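Local coordinates for protein tannase (Fusobacterium nucleatum subsp. nucleatum ATCC 25586, PDB 6YQ4) that probably hydrolyses gallotannins as an esterase of the alpha/beta-hydrolase clan, and binds a magnesium ion, at residues Gly115-Gly118 against Arg119-Asp123; Lys131-Ala134 against Ala135-Leu139; Arg349-Pro353 against Pro354-Ser358; Lys411-Lys415 against Asn416-Met420; Lys445-Ser448 against Leu449-Ala453. One frame throughout, in Å; residues are numbered along the deposited sequence.

How the contacts relate
The chain first leaves strand 110-114 through contact 1, a turn in a long loop. Contact 2 follows, where that loop runs into helix 134-148. The two touch through Arg-117, Arg-119 and their neighbours. After seven of the nine strands of the main sheet have passed, contact 3 reverses a loop between helix 340-344 and helix 364-368. Contact 4 starts helix 415-420, which comes back to contact 2 through Ile-417 and Met-420. Contact 5 leads from strand 435-439 into helix 450-461 and touches contact 3. All five are local and lie in series; none encloses another. They form two groups, 1-2-4 and 3-5, with contacts 1 and 2 across the chain's centre from contact 5.

Contact 1 of 5, residues Gly115-Gly118 against Arg119-Asp123; sequences GARG and RTLTD
Gly-118 and Leu-121 are joined by a backbone hydrogen bond, Leu-121 N to Gly-118 O, 3.2 Å long, which closes a type I beta turn. The turn lies in the connection between strand 110-114 and helix 134-148, within a beta-alpha-beta crossover of the alpha/beta-hydrolase sheet. The bond is fairly straight, 165° at the hydrogen, but the donor stands above the carbonyl plane. Leu-121 also rests its CB on Gly-118 O, at 3.4 Å. The side chain of Leu-121 then reaches back along the loop. Its CG lies opposite the backbone N (chi1 -150°), and this carries CD2 over the start of Arg-117. Leu-121 CD2 is 3.6 Å from Arg-117 CB and 3.7 Å from Arg-117 CG. The two side chains cross at about a right angle, and only the aliphatic part of the arginine is used. Beyond it the Arg-117 chain bends at chi3. Its guanidinium group forms a salt bridge, NE to Asp-138 OD1, with helix 134-148. Arg-119 leaves the turn elsewhere, extended from CG to NE. Its buried head is held by several acceptors, so its rotation is probably well fixed. Arg-119 NH1 bonds to Asn-367 OD1 and Arg-236 O, while Arg-119 NE bonds to Gly-81 O.

Contact 2 of 5, residues Lys131-Ala134 against Ala135-Leu139; sequences KAPA and AIVDL
Pro-133 and Ile-136 meet tightly at the start of helix 134-148. Pro-133 holds the N-cap position of this helix, which belongs to a beta-alpha-beta crossover of the alpha/beta-hydrolase fold. The peptide bond before the proline is cis. With the bond from Ala-134 N to Lys-131 O it makes a type VI turn leading into the helix. The dense part of the contact lies around Pro-133 O. Ile-136 CG2 presses on this oxygen at 3.1 Å, and Val-137 CG2 approaches it at 3.3 Å. Val-137 N donates to Pro-133 O at 3.1 Å, nearly along the C=O axis. The two methyl groups crowd the oxygen from directions about a right angle apart. The torsions explain this: Ile-136 CG2 sits between its backbone N and carbonyl carbon, with CG1 turned opposite the N (chi1 -177°). The same methyl also lies against the proline ring, Ile-136 CG2 to Pro-133 CB 3.8 Å. The looser part lies off one face of the ring. There Pro-133 CG stands 4.4 Å from Val-137 CG2, and Tyr-187 of helix 185-191 packs on both residues. Neither part faces solvent, since all the touching residues are buried. One residue further on, Asp-138 N donates to Ala-134 O at 2.9 Å. The carboxylate of Asp-138 folds back beside that carbonyl, its CG 3.4 Å from Ala-134 O. Asp-138 OD2 accepts from Gln-47 NE2.

Contact 3 of 5, residues Arg349-Pro353 against Pro354-Ser358; sequences RMKSP and PAFDS
The Phe-356 ring is met obliquely by the ammonium end of Lys-351, with Lys-351 NZ 3.8 Å from Phe-356 CE2. The two side chains cross at about a right angle. Thr-447 touches the ring, and Ile-209 the Phe-356 side chain. The puckered rings of Pro-353 and Pro-354 flank a flat cis peptide bond. Pro-354 packs on Ile-264 and Leu-268 of helix 259-279, and Pro-353 on Ser-265 of the same helix. Helix 212-223 also touches both prolines, through Glu-220 and Asp-216. The cis bond reverses the chain and brings Ala-355 back beside Lys-351. This cis-proline turn lies in the loop between helix 340-344 and helix 364-368. No direct hydrogen bond closes it. A CA-H...O contact from Ala-355 CA to Ser-352 O, 3.3 Å, spans it instead. Next to it Lys-351 CB touches Ala-355 CB at 3.7 Å. Beyond CG the lysine runs extended (chi3 174°), which carries its amine past Ala-355 to the phenylalanine ring. A water links the two segments, accepting from Lys-351 NZ at 2.6 Å and donating to Ala-355 O at 2.8 Å. Lys-351 NZ has further partners in Asp-446 O and a glycerol that probably came from the crystallisation liquor. The lysine lies near, without touching, the residues of a probable Ser-His-Asp triad. Ser-352, whose CB points away from 354-358, bonds through OG to Arg-231 NH1.

Contact 4 of 5, residues Lys411-Lys415 against Asn416-Met420; sequences KMADK and NIIKM
Asp-414 and Asn-416 lie side by side and point the same way, with carboxylate and amide planes 53° apart. Asp-414 is the N-cap of helix 415-420, a short surface helix. Asp-414 CG stands opposite its backbone N (chi1 171°), which swings the carboxylate over the first turn. There Asp-414 OD1 accepts from Asn-416 N at 3.0 Å. The donor comes from well above the carboxylate plane. The negative group at the helix start is probably also stabilised by the helix dipole. Lys-415 NZ adds a long salt bridge to the same oxygen. The other carboxylate oxygen lies beside an apolar neighbour: Ile-417 crosses Asp-414 at about a right angle, and its CG1 lies 3.8 Å from Asp-414 OD2. Asp-414 O takes two N-H groups, from Ile-417 N at 2.9 Å and from Ile-418 N at 3.0 Å. The second bond is clearly the straighter. Ile-417 also packs on Ala-132 and on Tyr-187 of helix 185-191. Ala-413, just before the cap, and Ile-418 close the turn as a hydrophobic staple. The methyl of Ala-413 points at the isoleucine, and Ile-418 brings the length of its CG1-CD1 branch against it. Ala-413 CB is 3.8 Å from Ile-418 CG1 and 3.9 Å from Ile-418 CD1.

Contact 5 of 5, residues Lys445-Ser448 against Leu449-Ala453; sequences KDTS and LAIPA
Leu-449 opens residues 449-453 and is tied to Thr-447 through a water. The water accepts from Leu-449 N at 3.0 Å and donates to Thr-447 O at 3.1 Å. Ala-450 comes next. Its N-H makes a weak capping bond to Ser-448 OG, 3.4 Å long. Ser-448 OG lies opposite its own backbone N (chi1 -168°), and this places it over the first turn of the helix. The hydroxyl has a second weak partner in Ala-218 O. Ile-451 follows, and its N donates to Ser-448 O at 3.0 Å. The bond is nearly straight, but the donor stands above the carbonyl plane. The isoleucine side chain crosses that of Thr-447 at about a right angle, with Ile-451 CG1 3.9 Å from Thr-447 OG1. Pro-452 has no N-H to offer. Its ring carbon CD instead sits 3.1 Å from Ser-448 O. Ala-453 closes this range with a regular helical bond from its N to Leu-449 O. The whole start lies after strand 435-439 of the alpha/beta-hydrolase sheet, close to a probable Ser-His-Asp triad. Helix 212-223 packs on Ser-448 and Ala-450, and helix 298-316 on Leu-449, Ala-450 and Ala-453.

Contact 1 of 5, residues Gly115-Gly118 against Arg119-Asp123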
loop_
_atom_site.group_PDB
_atom_site.type_symbol
_atom_site.label_atom_id
_atom_site.label_comp_id
_atom_site.label_asym_id
_atom_site.label_seq_id
_atom_site.Cartn_x
_atom_site.Cartn_y
_atom_site.Cartn_z
ATOM N N GLY A 115 13.968 4.928 -4.188
ATOM C CA GLY A 115 14.125 4.177 -2.969
ATOM C C GLY A 115 13.632 4.982 -1.776
ATOM O O GLY A 115 13.367 6.182 -1.877
ATOM N N ALA A 116 13.522 4.300 -0.634
ATOM C CA ALA A 116 13.025 4.899 0.599
ATOM C C ALA A 116 13.531 4.086 1.781
ATOM O O ALA A 116 13.718 2.868 1.673
ATOM C CB ALA A 116 11.486 4.964 0.619
ATOM N N ARG A 117 13.747 4.771 2.908
ATOM C CA ARG A 117 14.159 4.099 4.135
ATOM C C ARG A 117 13.023 3.249 4.684
ATOM O O ARG A 117 11.860 3.404 4.322
ATOM C CB ARG A 117 14.593 5.099 5.208
ATOM C CG ARG A 117 15.748 6.013 4.825
ATOM C CD ARG A 117 15.905 7.126 5.853
ATOM N NE ARG A 117 14.989 8.226 5.572
ATOM C CZ ARG A 117 14.657 9.164 6.452
ATOM N NH1 ARG A 117 15.183 9.142 7.667
ATOM N NH2 ARG A 117 13.810 10.129 6.109
ATOM N N GLY A 118 13.380 2.332 5.574
ATOM C CA GLY A 118 12.422 1.422 6.163
ATOM C C GLY A 118 12.849 1.105 7.578
ATOM O O GLY A 118 13.877 1.587 8.065
ATOM N N ARG A 119 12.075 0.216 8.200
ATOM C CA ARG A 119 11.968 0.143 9.648
ATOM C C ARG A 119 13.196 -0.454 10.333
ATOM O O ARG A 119 13.403 -0.185 11.518
ATOM C CB ARG A 119 10.703 -0.653 10.022
ATOM C CG ARG A 119 10.648 -2.054 9.413
ATOM C CD ARG A 119 9.389 -2.727 9.863
ATOM N NE ARG A 119 9.185 -4.078 9.340
ATOM C CZ ARG A 119 9.801 -5.169 9.782
ATOM N NH1 ARG A 119 10.776 -5.100 10.725
ATOM N NH2 ARG A 119 9.483 -6.336 9.236
ATOM N N THR A 120 14.023 -1.237 9.642
ATOM C CA THR A 120 15.196 -1.816 10.296
ATOM C C THR A 120 16.465 -0.987 10.128
ATOM O O THR A 120 17.493 -1.345 10.707
ATOM C CB THR A 120 15.464 -3.237 9.783
ATOM O OG1 THR A 120 15.502 -3.224 8.357
ATOM C CG2 THR A 120 14.372 -4.194 10.229
ATOM N N LEU A 121 16.419 0.112 9.390
ATOM C CA LEU A 121 17.624 0.854 9.030
ATOM C C LEU A 121 18.255 1.575 10.226
ATOM O O LEU A 121 17.573 2.238 11.008
ATOM C CB LEU A 121 17.268 1.867 7.952
ATOM C CG LEU A 121 18.256 2.327 6.903
ATOM C CD1 LEU A 121 19.156 1.177 6.410
ATOM C CD2 LEU A 121 17.397 2.891 5.766
ATOM N N THR A 122 19.570 1.466 10.356
ATOM C CA THR A 122 20.306 2.192 11.389
ATOM C C THR A 122 21.317 3.149 10.771
ATOM O O THR A 122 21.725 3.010 9.610
ATOM C CB THR A 122 21.065 1.256 12.378
ATOM O OG1 THR A 122 22.004 0.435 11.673
ATOM C CG2 THR A 122 20.115 0.381 13.180
ATOM N N ASP A 123 21.707 4.126 11.586
ATOM C CA ASP A 123 22.861 4.978 11.331
ATOM C C ASP A 123 24.147 4.257 11.775
ATOM O O ASP A 123 24.130 3.093 12.193
ATOM C CB ASP A 123 22.686 6.323 12.046
ATOM C CG ASP A 123 22.805 6.210 13.579
ATOM O OD1 ASP A 123 22.709 5.092 14.107
ATOM O OD2 ASP A 123 22.999 7.226 14.273
#

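Contact 2 of 5, residues Lys131-Ala134 against Ala135-Leu139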
loop_
_atom_site.group_PDB
_atom_site.type_symbol
_atom_site.label_atom_id
_atom_site.label_comp_id
_atom_site.label_asym_id
_atom_site.label_seq_id
_atom_site.Cartn_x
_atom_site.Cartn_y
_atom_site.Cartn_z
ATOM N N LYS A 131 12.353 4.326 11.076
ATOM C CA LYS A 131 11.052 4.171 11.683
ATOM C C LYS A 131 10.127 5.270 11.180
ATOM O O LYS A 131 10.565 6.289 10.634
ATOM C CB LYS A 131 11.143 4.221 13.206
ATOM C CG LYS A 131 12.208 3.329 13.810
ATOM C CD LYS A 131 11.934 1.879 13.486
ATOM C CE LYS A 131 12.477 0.991 14.579
ATOM N NZ LYS A 131 12.032 -0.407 14.404
ATOM N N ALA A 132 8.835 5.049 11.382
ATOM C CA ALA A 132 7.816 5.986 10.927
ATOM C C ALA A 132 8.143 7.398 11.412
ATOM O O ALA A 132 8.521 7.582 12.571
ATOM C CB ALA A 132 6.450 5.545 11.450
ATOM N N PRO A 133 7.991 8.424 10.572
ATOM C CA PRO A 133 7.432 8.473 9.216
ATOM C C PRO A 133 8.466 8.577 8.077
ATOM O O PRO A 133 8.159 9.177 7.057
ATOM C CB PRO A 133 6.582 9.736 9.280
ATOM C CG PRO A 133 7.436 10.663 10.181
ATOM C CD PRO A 133 8.153 9.774 11.148
ATOM N N ALA A 134 9.645 7.967 8.235
ATOM C CA ALA A 134 10.726 8.129 7.260
ATOM C C ALA A 134 10.299 7.773 5.833
ATOM O O ALA A 134 10.613 8.501 4.886
ATOM C CB ALA A 134 11.942 7.280 7.666
ATOM N N ALA A 135 9.643 6.628 5.641
ATOM C CA ALA A 135 9.409 6.187 4.264
ATOM C C ALA A 135 8.459 7.126 3.528
ATOM O O ALA A 135 8.646 7.374 2.331
ATOM C CB ALA A 135 8.874 4.753 4.218
ATOM N N ILE A 136 7.439 7.658 4.217
ATOM C CA ILE A 136 6.531 8.579 3.540
ATOM C C ILE A 136 7.246 9.902 3.295
ATOM O O ILE A 136 7.029 10.553 2.269
ATOM C CB ILE A 136 5.187 8.744 4.301
ATOM C CG1 ILE A 136 4.244 9.654 3.507
ATOM C CG2 ILE A 136 5.343 9.301 5.713
ATOM C CD1 ILE A 136 3.939 9.100 2.139
ATOM N N VAL A 137 8.177 10.270 4.176
ATOM C CA VAL A 137 8.948 11.489 3.971
ATOM C C VAL A 137 9.862 11.348 2.761
ATOM O O VAL A 137 10.012 12.285 1.966
ATOM C CB VAL A 137 9.731 11.833 5.246
ATOM C CG1 VAL A 137 10.814 12.889 4.944
ATOM C CG2 VAL A 137 8.771 12.301 6.332
ATOM N N ASP A 138 10.450 10.165 2.568
ATOM C CA ASP A 138 11.344 9.974 1.429
ATOM C C ASP A 138 10.579 10.081 0.112
ATOM O O ASP A 138 11.027 10.765 -0.817
ATOM C CB ASP A 138 12.073 8.624 1.539
ATOM C CG ASP A 138 13.144 8.602 2.663
ATOM O OD1 ASP A 138 13.534 7.503 3.118
ATOM O OD2 ASP A 138 13.606 9.676 3.099
ATOM N N LEU A 139 9.398 9.449 0.032
ATOM C CA LEU A 139 8.587 9.514 -1.182
ATOM C C LEU A 139 8.148 10.944 -1.483
ATOM O O LEU A 139 8.165 11.369 -2.646
ATOM C CB LEU A 139 7.358 8.600 -1.049
ATOM C CG LEU A 139 7.612 7.093 -0.990
ATOM C CD1 LEU A 139 6.377 6.298 -1.368
ATOM C CD2 LEU A 139 8.797 6.698 -1.875
#

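Contact 3 of 5, residues Arg349-Pro353 against Pro354-Ser358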
loop_
_atom_site.group_PDB
_atom_site.type_symbol
_atom_site.label_atom_id
_atom_site.label_comp_id
_atom_site.label_asym_id
_atom_site.label_seq_id
_atom_site.Cartn_x
_atom_site.Cartn_y
_atom_site.Cartn_z
ATOM N N ARG A 349 -7.551 -19.133 8.550
ATOM C CA ARG A 349 -7.132 -17.762 8.797
ATOM C C ARG A 349 -5.620 -17.662 8.629
ATOM O O ARG A 349 -4.907 -18.653 8.731
ATOM C CB ARG A 349 -7.570 -17.312 10.203
ATOM C CG ARG A 349 -6.449 -16.870 11.149
ATOM C CD ARG A 349 -6.776 -17.065 12.644
ATOM N NE ARG A 349 -8.134 -16.676 13.032
ATOM C CZ ARG A 349 -8.455 -15.552 13.675
ATOM N NH1 ARG A 349 -9.719 -15.303 13.980
ATOM N NH2 ARG A 349 -7.521 -14.665 14.003
ATOM N N MET A 350 -5.133 -16.452 8.363
ATOM C CA MET A 350 -3.697 -16.237 8.219
ATOM C C MET A 350 -3.051 -15.711 9.502
ATOM O O MET A 350 -2.326 -16.432 10.184
ATOM C CB MET A 350 -3.429 -15.267 7.086
ATOM C CG MET A 350 -2.026 -15.358 6.575
ATOM S SD MET A 350 -1.575 -13.966 5.560
ATOM C CE MET A 350 0.057 -13.565 6.207
ATOM N N LYS A 351 -3.278 -14.449 9.825
ATOM C CA LYS A 351 -2.645 -13.875 10.996
ATOM C C LYS A 351 -3.436 -14.227 12.251
ATOM O O LYS A 351 -4.637 -14.498 12.203
ATOM C CB LYS A 351 -2.523 -12.357 10.836
ATOM C CG LYS A 351 -1.809 -11.945 9.560
ATOM C CD LYS A 351 -1.290 -10.525 9.616
ATOM C CE LYS A 351 -0.462 -10.232 8.382
ATOM N NZ LYS A 351 -0.259 -8.753 8.160
ATOM N N SER A 352 -2.737 -14.237 13.389
ATOM C CA SER A 352 -3.315 -14.501 14.695
ATOM C C SER A 352 -3.566 -13.199 15.452
ATOM O O SER A 352 -2.804 -12.240 15.313
ATOM C CB SER A 352 -2.393 -15.403 15.520
ATOM O OG SER A 352 -2.006 -16.521 14.749
ATOM N N PRO A 353 -4.599 -13.159 16.291
ATOM C CA PRO A 353 -5.011 -11.896 16.913
ATOM C C PRO A 353 -4.145 -11.547 18.110
ATOM O O PRO A 353 -3.861 -12.411 18.951
ATOM C CB PRO A 353 -6.457 -12.186 17.350
ATOM C CG PRO A 353 -6.441 -13.653 17.674
ATOM C CD PRO A 353 -5.390 -14.302 16.790
ATOM N N PRO A 354 -3.768 -10.267 18.277
ATOM C CA PRO A 354 -4.067 -9.148 17.366
ATOM C C PRO A 354 -3.113 -9.106 16.168
ATOM O O PRO A 354 -1.907 -9.057 16.337
ATOM C CB PRO A 354 -3.893 -7.896 18.255
ATOM C CG PRO A 354 -3.856 -8.418 19.671
ATOM C CD PRO A 354 -3.279 -9.794 19.585
ATOM N N ALA A 355 -3.682 -9.084 14.967
ATOM C CA ALA A 355 -2.921 -9.329 13.745
ATOM C C ALA A 355 -1.845 -8.270 13.468
ATOM O O ALA A 355 -0.838 -8.580 12.824
ATOM C CB ALA A 355 -3.893 -9.416 12.561
ATOM N N PHE A 356 -2.046 -7.022 13.897
ATOM C CA PHE A 356 -1.107 -5.937 13.622
ATOM C C PHE A 356 -0.418 -5.409 14.875
ATOM O O PHE A 356 0.818 -5.325 14.903
ATOM C CB PHE A 356 -1.822 -4.797 12.868
ATOM C CG PHE A 356 -2.351 -5.223 11.529
ATOM C CD1 PHE A 356 -3.594 -5.842 11.427
ATOM C CD2 PHE A 356 -1.588 -5.072 10.388
ATOM C CE1 PHE A 356 -4.065 -6.289 10.226
ATOM C CE2 PHE A 356 -2.066 -5.511 9.169
ATOM C CZ PHE A 356 -3.313 -6.117 9.086
ATOM N N ASP A 357 -1.162 -5.064 15.936
ATOM C CA ASP A 357 -0.532 -4.651 17.196
ATOM C C ASP A 357 -0.474 -5.845 18.159
ATOM O O ASP A 357 -1.336 -6.002 19.040
ATOM C CB ASP A 357 -1.255 -3.464 17.822
ATOM C CG ASP A 357 -0.425 -2.810 18.920
ATOM O OD1 ASP A 357 0.690 -3.339 19.154
ATOM O OD2 ASP A 357 -0.853 -1.786 19.528
ATOM N N SER A 358 0.574 -6.674 18.004
ATOM C CA SER A 358 0.777 -7.860 18.844
ATOM C C SER A 358 1.093 -7.498 20.288
ATOM O O SER A 358 1.747 -6.494 20.569
ATOM C CB SER A 358 1.932 -8.726 18.329
ATOM O OG SER A 358 1.980 -8.760 16.926
HETATM O O HOH W 1 0.582 -8.121 10.484
#

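Contact 4 of 5, residues Lys411-Lys415 against Asn416-Met420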
loop_
_atom_site.group_PDB
_atom_site.type_symbol
_atom_site.label_atom_id
_atom_site.label_comp_id
_atom_site.label_asym_id
_atom_site.label_seq_id
_atom_site.Cartn_x
_atom_site.Cartn_y
_atom_site.Cartn_z
ATOM N N LYS A 411 5.520 0.602 25.701
ATOM C CA LYS A 411 5.640 1.930 25.120
ATOM C C LYS A 411 4.593 2.117 24.034
ATOM O O LYS A 411 4.272 1.177 23.302
ATOM C CB LYS A 411 7.042 2.154 24.566
ATOM C CG LYS A 411 8.026 2.512 25.654
ATOM C CD LYS A 411 9.455 2.161 25.259
ATOM C CE LYS A 411 10.223 1.547 26.436
ATOM N NZ LYS A 411 9.952 2.232 27.759
ATOM N N MET A 412 4.041 3.325 23.954
ATOM C CA MET A 412 3.039 3.671 22.955
ATOM C C MET A 412 3.614 4.683 21.977
ATOM O O MET A 412 4.205 5.681 22.397
ATOM C CB MET A 412 1.784 4.238 23.619
ATOM C CG MET A 412 0.701 4.680 22.610
ATOM S SD MET A 412 -0.334 3.326 22.013
ATOM C CE MET A 412 -1.613 3.350 23.257
ATOM N N ALA A 413 3.423 4.435 20.676
ATOM C CA ALA A 413 3.874 5.361 19.638
ATOM C C ALA A 413 3.257 6.744 19.816
ATOM O O ALA A 413 2.155 6.886 20.336
ATOM C CB ALA A 413 3.511 4.832 18.248
ATOM N N ASP A 414 3.976 7.768 19.361
ATOM C CA ASP A 414 3.460 9.135 19.379
ATOM C C ASP A 414 2.207 9.282 18.489
ATOM O O ASP A 414 2.169 8.835 17.335
ATOM C CB ASP A 414 4.584 10.081 18.946
ATOM C CG ASP A 414 4.119 11.512 18.708
ATOM O OD1 ASP A 414 2.991 11.898 19.096
ATOM O OD2 ASP A 414 4.919 12.272 18.119
ATOM N N LYS A 415 1.171 9.917 19.042
ATOM C CA LYS A 415 -0.123 10.001 18.358
ATOM C C LYS A 415 0.009 10.681 17.000
ATOM O O LYS A 415 -0.637 10.272 16.034
ATOM C CB LYS A 415 -1.146 10.737 19.228
ATOM C CG LYS A 415 -1.598 9.989 20.513
ATOM C CD LYS A 415 -0.423 9.741 21.482
ATOM C CE LYS A 415 0.054 11.046 22.085
ATOM N NZ LYS A 415 1.480 10.966 22.362
ATOM N N ASN A 416 0.891 11.682 16.901
ATOM C CA ASN A 416 1.101 12.425 15.667
ATOM C C ASN A 416 1.815 11.597 14.597
ATOM O O ASN A 416 1.663 11.875 13.397
ATOM C CB ASN A 416 1.871 13.711 15.985
ATOM C CG ASN A 416 2.141 14.557 14.753
ATOM O OD1 ASN A 416 3.272 14.996 14.522
ATOM N ND2 ASN A 416 1.101 14.790 13.950
ATOM N N ILE A 417 2.546 10.564 14.997
ATOM C CA ILE A 417 3.196 9.684 14.038
ATOM C C ILE A 417 2.258 8.570 13.596
ATOM O O ILE A 417 2.272 8.159 12.433
ATOM C CB ILE A 417 4.504 9.141 14.654
ATOM C CG1 ILE A 417 5.470 10.310 14.892
ATOM C CG2 ILE A 417 5.130 8.109 13.747
ATOM C CD1 ILE A 417 6.836 9.912 15.381
ATOM N N ILE A 418 1.425 8.066 14.502
ATOM C CA ILE A 418 0.354 7.178 14.063
ATOM C C ILE A 418 -0.503 7.878 13.015
ATOM O O ILE A 418 -0.847 7.291 11.978
ATOM C CB ILE A 418 -0.481 6.707 15.269
ATOM C CG1 ILE A 418 0.428 6.005 16.286
ATOM C CG2 ILE A 418 -1.592 5.787 14.822
ATOM C CD1 ILE A 418 -0.297 5.446 17.499
ATOM N N LYS A 419 -0.819 9.159 13.247
ATOM C CA LYS A 419 -1.622 9.924 12.295
ATOM C C LYS A 419 -0.938 10.016 10.938
ATOM O O LYS A 419 -1.546 9.721 9.896
ATOM C CB LYS A 419 -1.889 11.324 12.832
ATOM C CG LYS A 419 -2.731 12.127 11.868
ATOM C CD LYS A 419 -2.713 13.641 12.162
ATOM C CE LYS A 419 -3.176 14.415 10.917
ATOM N NZ LYS A 419 -3.467 15.823 11.198
ATOM N N MET A 420 0.339 10.413 10.933
ATOM C CA MET A 420 1.058 10.644 9.682
ATOM C C MET A 420 1.185 9.404 8.811
ATOM O O MET A 420 1.568 9.543 7.637
ATOM C CB MET A 420 2.453 11.183 9.959
ATOM C CG MET A 420 2.488 12.682 10.207
ATOM S SD MET A 420 4.190 13.237 10.464
ATOM C CE MET A 420 4.252 13.073 12.226
#

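Contact 5 of 5, residues Lys445-Ser448 against Leu449-Ala453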
loop_
_atom_site.group_PDB
_atom_site.type_symbol
_atom_site.label_atom_id
_atom_site.label_comp_id
_atom_site.label_asym_id
_atom_site.label_seq_id
_atom_site.Cartn_x
_atom_site.Cartn_y
_atom_site.Cartn_z
ATOM N N LYS A 445 -5.649 -12.566 2.761
ATOM C CA LYS A 445 -5.928 -12.492 4.185
ATOM C C LYS A 445 -4.783 -11.849 4.952
ATOM O O LYS A 445 -4.711 -11.993 6.171
ATOM C CB LYS A 445 -6.244 -13.874 4.737
ATOM C CG LYS A 445 -7.453 -14.507 4.061
ATOM C CD LYS A 445 -7.741 -15.891 4.661
ATOM C CE LYS A 445 -8.950 -16.528 4.011
ATOM N NZ LYS A 445 -8.898 -18.007 4.178
ATOM N N ASP A 446 -3.916 -11.096 4.264
ATOM C CA ASP A 446 -2.890 -10.347 4.980
ATOM C C ASP A 446 -3.492 -9.184 5.732
ATOM O O ASP A 446 -2.939 -8.752 6.751
ATOM C CB ASP A 446 -1.808 -9.861 4.024
ATOM C CG ASP A 446 -0.783 -10.964 3.697
ATOM O OD1 ASP A 446 -1.162 -12.014 3.117
ATOM O OD2 ASP A 446 0.401 -10.777 4.028
ATOM N N THR A 447 -4.615 -8.665 5.240
ATOM C CA THR A 447 -5.419 -7.702 5.968
ATOM C C THR A 447 -6.877 -7.949 5.617
ATOM O O THR A 447 -7.194 -8.645 4.652
ATOM C CB THR A 447 -5.027 -6.249 5.661
ATOM O OG1 THR A 447 -5.717 -5.383 6.562
ATOM C CG2 THR A 447 -5.376 -5.862 4.232
ATOM N N SER A 448 -7.753 -7.411 6.444
ATOM C CA SER A 448 -9.181 -7.507 6.202
ATOM C C SER A 448 -9.573 -6.760 4.927
ATOM O O SER A 448 -9.121 -5.642 4.691
ATOM C CB SER A 448 -9.921 -6.923 7.398
ATOM O OG SER A 448 -11.287 -7.230 7.332
ATOM N N LEU A 449 -10.422 -7.379 4.096
ATOM C CA LEU A 449 -10.992 -6.646 2.961
ATOM C C LEU A 449 -11.771 -5.405 3.413
ATOM O O LEU A 449 -11.974 -4.475 2.623
ATOM C CB LEU A 449 -11.907 -7.569 2.149
ATOM C CG LEU A 449 -12.653 -6.988 0.945
ATOM C CD1 LEU A 449 -11.683 -6.664 -0.183
ATOM C CD2 LEU A 449 -13.701 -7.953 0.462
ATOM N N ALA A 450 -12.186 -5.371 4.679
ATOM C CA ALA A 450 -12.875 -4.212 5.225
ATOM C C ALA A 450 -12.022 -2.954 5.155
ATOM O O ALA A 450 -12.566 -1.849 5.058
ATOM C CB ALA A 450 -13.286 -4.505 6.673
ATOM N N ILE A 451 -10.697 -3.096 5.190
ATOM C CA ILE A 451 -9.784 -1.963 5.344
ATOM C C ILE A 451 -9.620 -1.239 4.010
ATOM O O ILE A 451 -9.814 -0.014 3.963
ATOM C CB ILE A 451 -8.416 -2.398 5.915
ATOM C CG1 ILE A 451 -8.520 -2.766 7.394
ATOM C CG2 ILE A 451 -7.391 -1.257 5.751
ATOM C CD1 ILE A 451 -8.546 -1.523 8.314
ATOM N N PRO A 452 -9.235 -1.910 2.914
ATOM C CA PRO A 452 -9.231 -1.200 1.627
ATOM C C PRO A 452 -10.619 -0.735 1.203
ATOM O O PRO A 452 -10.734 0.351 0.612
ATOM C CB PRO A 452 -8.643 -2.227 0.632
ATOM C CG PRO A 452 -8.825 -3.588 1.287
ATOM C CD PRO A 452 -8.716 -3.293 2.780
ATOM N N ALA A 453 -11.674 -1.508 1.498
ATOM C CA ALA A 453 -13.045 -1.039 1.231
ATOM C C ALA A 453 -13.334 0.280 1.937
ATOM O O ALA A 453 -13.911 1.204 1.334
ATOM C CB ALA A 453 -14.085 -2.076 1.675
HETATM O O HOH W 2 -9.731 -10.249 3.771
#